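Local coordinates for URE2 protein (Saccharomyces cerevisiae, PDB 1G6W) that represses nitrogen catabolite genes by holding the GATA-type transcriptional activators of those genes in the cytoplasm, and also has glutathione peroxidase activity, at residues S7-F12 with I49-N54. Sequence-based numbering, arbitrary orientation.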
loop_
_atom_site.group_PDB
_atom_site.type_symbol
_atom_site.label_atom_id
_atom_site.label_comp_id
_atom_site.label_asym_id
_atom_site.label_seq_id
_atom_site.Cartn_x
_atom_site.Cartn_y
_atom_site.Cartn_z
ATOM N N SER B 7 9.121 0.001 30.042
ATOM C CA SER B 7 9.923 1.054 30.656
ATOM C C SER B 7 11.007 1.541 29.687
ATOM O O SER B 7 11.299 2.735 29.612
ATOM C CB SER B 7 10.561 0.521 31.944
ATOM O OG SER B 7 11.336 1.509 32.595
ATOM N N ARG B 8 11.594 0.609 28.941
ATOM C CA ARG B 8 12.642 0.930 27.973
ATOM C C ARG B 8 12.127 1.818 26.836
ATOM O O ARG B 8 12.778 2.780 26.443
ATOM C CB ARG B 8 13.221 -0.364 27.388
ATOM C CG ARG B 8 14.295 -0.138 26.336
ATOM C CD ARG B 8 14.774 -1.439 25.697
ATOM N NE ARG B 8 13.708 -2.160 25.000
ATOM C CZ ARG B 8 13.917 -2.993 23.984
ATOM N NH1 ARG B 8 15.147 -3.206 23.540
ATOM N NH2 ARG B 8 12.900 -3.625 23.416
ATOM N N ILE B 9 10.956 1.483 26.307
ATOM C CA ILE B 9 10.360 2.239 25.213
ATOM C C ILE B 9 9.985 3.649 25.656
ATOM O O ILE B 9 10.181 4.620 24.918
ATOM C CB ILE B 9 9.104 1.514 24.673
ATOM C CG1 ILE B 9 9.481 0.098 24.226
ATOM C CG2 ILE B 9 8.488 2.303 23.522
ATOM C CD1 ILE B 9 10.654 0.051 23.271
ATOM N N THR B 10 9.452 3.760 26.870
ATOM C CA THR B 10 9.056 5.051 27.406
ATOM C C THR B 10 10.284 5.916 27.663
ATOM O O THR B 10 10.222 7.139 27.560
ATOM C CB THR B 10 8.257 4.885 28.708
ATOM O OG1 THR B 10 7.063 4.140 28.436
ATOM C CG2 THR B 10 7.874 6.244 29.276
ATOM N N LYS B 11 11.400 5.276 27.995
ATOM C CA LYS B 11 12.646 5.995 28.246
ATOM C C LYS B 11 13.151 6.599 26.941
ATOM O O LYS B 11 13.573 7.755 26.895
ATOM C CB LYS B 11 13.708 5.038 28.805
ATOM C CG LYS B 11 13.544 4.685 30.281
ATOM C CD LYS B 11 14.117 3.296 30.614
ATOM C CE LYS B 11 15.581 3.130 30.205
ATOM N NZ LYS B 11 16.080 1.744 30.470
ATOM N N PHE B 12 13.094 5.801 25.880
ATOM C CA PHE B 12 13.552 6.216 24.560
ATOM C C PHE B 12 12.945 7.535 24.097
ATOM O O PHE B 12 13.668 8.458 23.722
ATOM C CB PHE B 12 13.231 5.131 23.528
ATOM C CG PHE B 12 13.661 5.480 22.132
ATOM C CD1 PHE B 12 14.987 5.343 21.747
ATOM C CD2 PHE B 12 12.744 5.976 21.214
ATOM C CE1 PHE B 12 15.394 5.694 20.466
ATOM C CE2 PHE B 12 13.141 6.331 19.932
ATOM C CZ PHE B 12 14.469 6.190 19.557
ATOM N N ILE B 49 15.218 -0.991 17.219
ATOM C CA ILE B 49 14.643 -1.419 18.483
ATOM C C ILE B 49 13.705 -2.563 18.137
ATOM O O ILE B 49 12.761 -2.374 17.373
ATOM C CB ILE B 49 13.783 -0.320 19.154
ATOM C CG1 ILE B 49 14.647 0.871 19.580
ATOM C CG2 ILE B 49 13.048 -0.911 20.352
ATOM C CD1 ILE B 49 15.518 0.612 20.778
ATOM N N PHE B 50 13.965 -3.748 18.675
ATOM C CA PHE B 50 13.080 -4.876 18.424
ATOM C C PHE B 50 12.045 -4.932 19.534
ATOM O O PHE B 50 12.311 -5.456 20.608
ATOM C CB PHE B 50 13.857 -6.194 18.379
ATOM C CG PHE B 50 14.819 -6.280 17.242
ATOM C CD1 PHE B 50 16.168 -6.008 17.432
ATOM C CD2 PHE B 50 14.373 -6.608 15.965
ATOM C CE1 PHE B 50 17.064 -6.059 16.365
ATOM C CE2 PHE B 50 15.259 -6.663 14.891
ATOM C CZ PHE B 50 16.606 -6.389 15.091
ATOM N N LEU B 51 10.862 -4.387 19.274
ATOM C CA LEU B 51 9.803 -4.381 20.274
ATOM C C LEU B 51 9.451 -5.780 20.747
ATOM O O LEU B 51 9.180 -6.675 19.943
ATOM C CB LEU B 51 8.543 -3.703 19.732
ATOM C CG LEU B 51 8.563 -2.177 19.648
ATOM C CD1 LEU B 51 7.235 -1.685 19.120
ATOM C CD2 LEU B 51 8.819 -1.585 21.020
ATOM N N ASP B 52 9.458 -5.959 22.064
ATOM C CA ASP B 52 9.124 -7.236 22.670
ATOM C C ASP B 52 7.607 -7.250 22.834
ATOM O O ASP B 52 7.079 -6.750 23.829
ATOM C CB ASP B 52 9.807 -7.349 24.034
ATOM C CG ASP B 52 9.690 -8.735 24.638
ATOM O OD1 ASP B 52 8.563 -9.269 24.708
ATOM O OD2 ASP B 52 10.731 -9.286 25.056
ATOM N N PHE B 53 6.901 -7.799 21.851
ATOM C CA PHE B 53 5.448 -7.851 21.928
ATOM C C PHE B 53 4.986 -8.649 23.142
ATOM O O PHE B 53 3.927 -8.375 23.706
ATOM C CB PHE B 53 4.856 -8.444 20.643
ATOM C CG PHE B 53 4.841 -7.482 19.478
ATOM C CD1 PHE B 53 6.025 -7.101 18.850
ATOM C CD2 PHE B 53 3.641 -6.952 19.015
ATOM C CE1 PHE B 53 6.015 -6.204 17.774
ATOM C CE2 PHE B 53 3.617 -6.056 17.944
ATOM C CZ PHE B 53 4.808 -5.680 17.321
ATOM N N ASN B 54 5.787 -9.630 23.550
ATOM C CA ASN B 54 5.461 -10.451 24.708
ATOM C C ASN B 54 5.322 -9.580 25.951
ATOM O O ASN B 54 4.477 -9.826 26.808
ATOM C CB ASN B 54 6.559 -11.482 24.954
ATOM C CG ASN B 54 6.275 -12.349 26.163
ATOM O OD1 ASN B 54 5.307 -13.112 26.174
ATOM N ND2 ASN B 54 7.109 -12.231 27.193
HETATM O O HOH W 1 16.008 -3.960 20.841
#
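R8 NH2, carried by helix 7-12, is gripped by E57 OE1 in a salt bridge and, weakly, by the carbonyl of F50. The bond from R8 NH2 to F50 O is 3.4 Å long, with an N-H...O angle of 152°. This oxygen lies at the guanidinium edge, in its plane. E57 OE1 also accepts a hydrogen bond from the backbone N-H of D52. One carboxylate oxygen thus ties the arginine to the turn after the strand. R8 NH1 donates to a water at 2.9 Å. The same water accepts a hydrogen bond from the backbone N-H of F50, with F50 N at 3.0 Å. In R8 chi1 and chi2 are anti and the chain bends at chi3 (61°), which turns the guanidinium toward the strand end. CG2 of I49 lies over one guanidinium face, offset toward the rim, 4.1 Å from R8 NH2.

On the buried side, I9 CD1 touches I49 CG2 at 3.9 Å. The I9 and L51 side chains cross at about a right angle, with I9 CD1 close to L51 CD2. F63 of helix 61-64 touches both I9 and L51. L51 also packs near H58, which binds glutathione, and V72, which is assigned to the same site. The contact places helix 7-12 against the end of strand 46-50, an outer strand of the thioredoxin-like GST N-terminal domain, with strand 21-25 beside it.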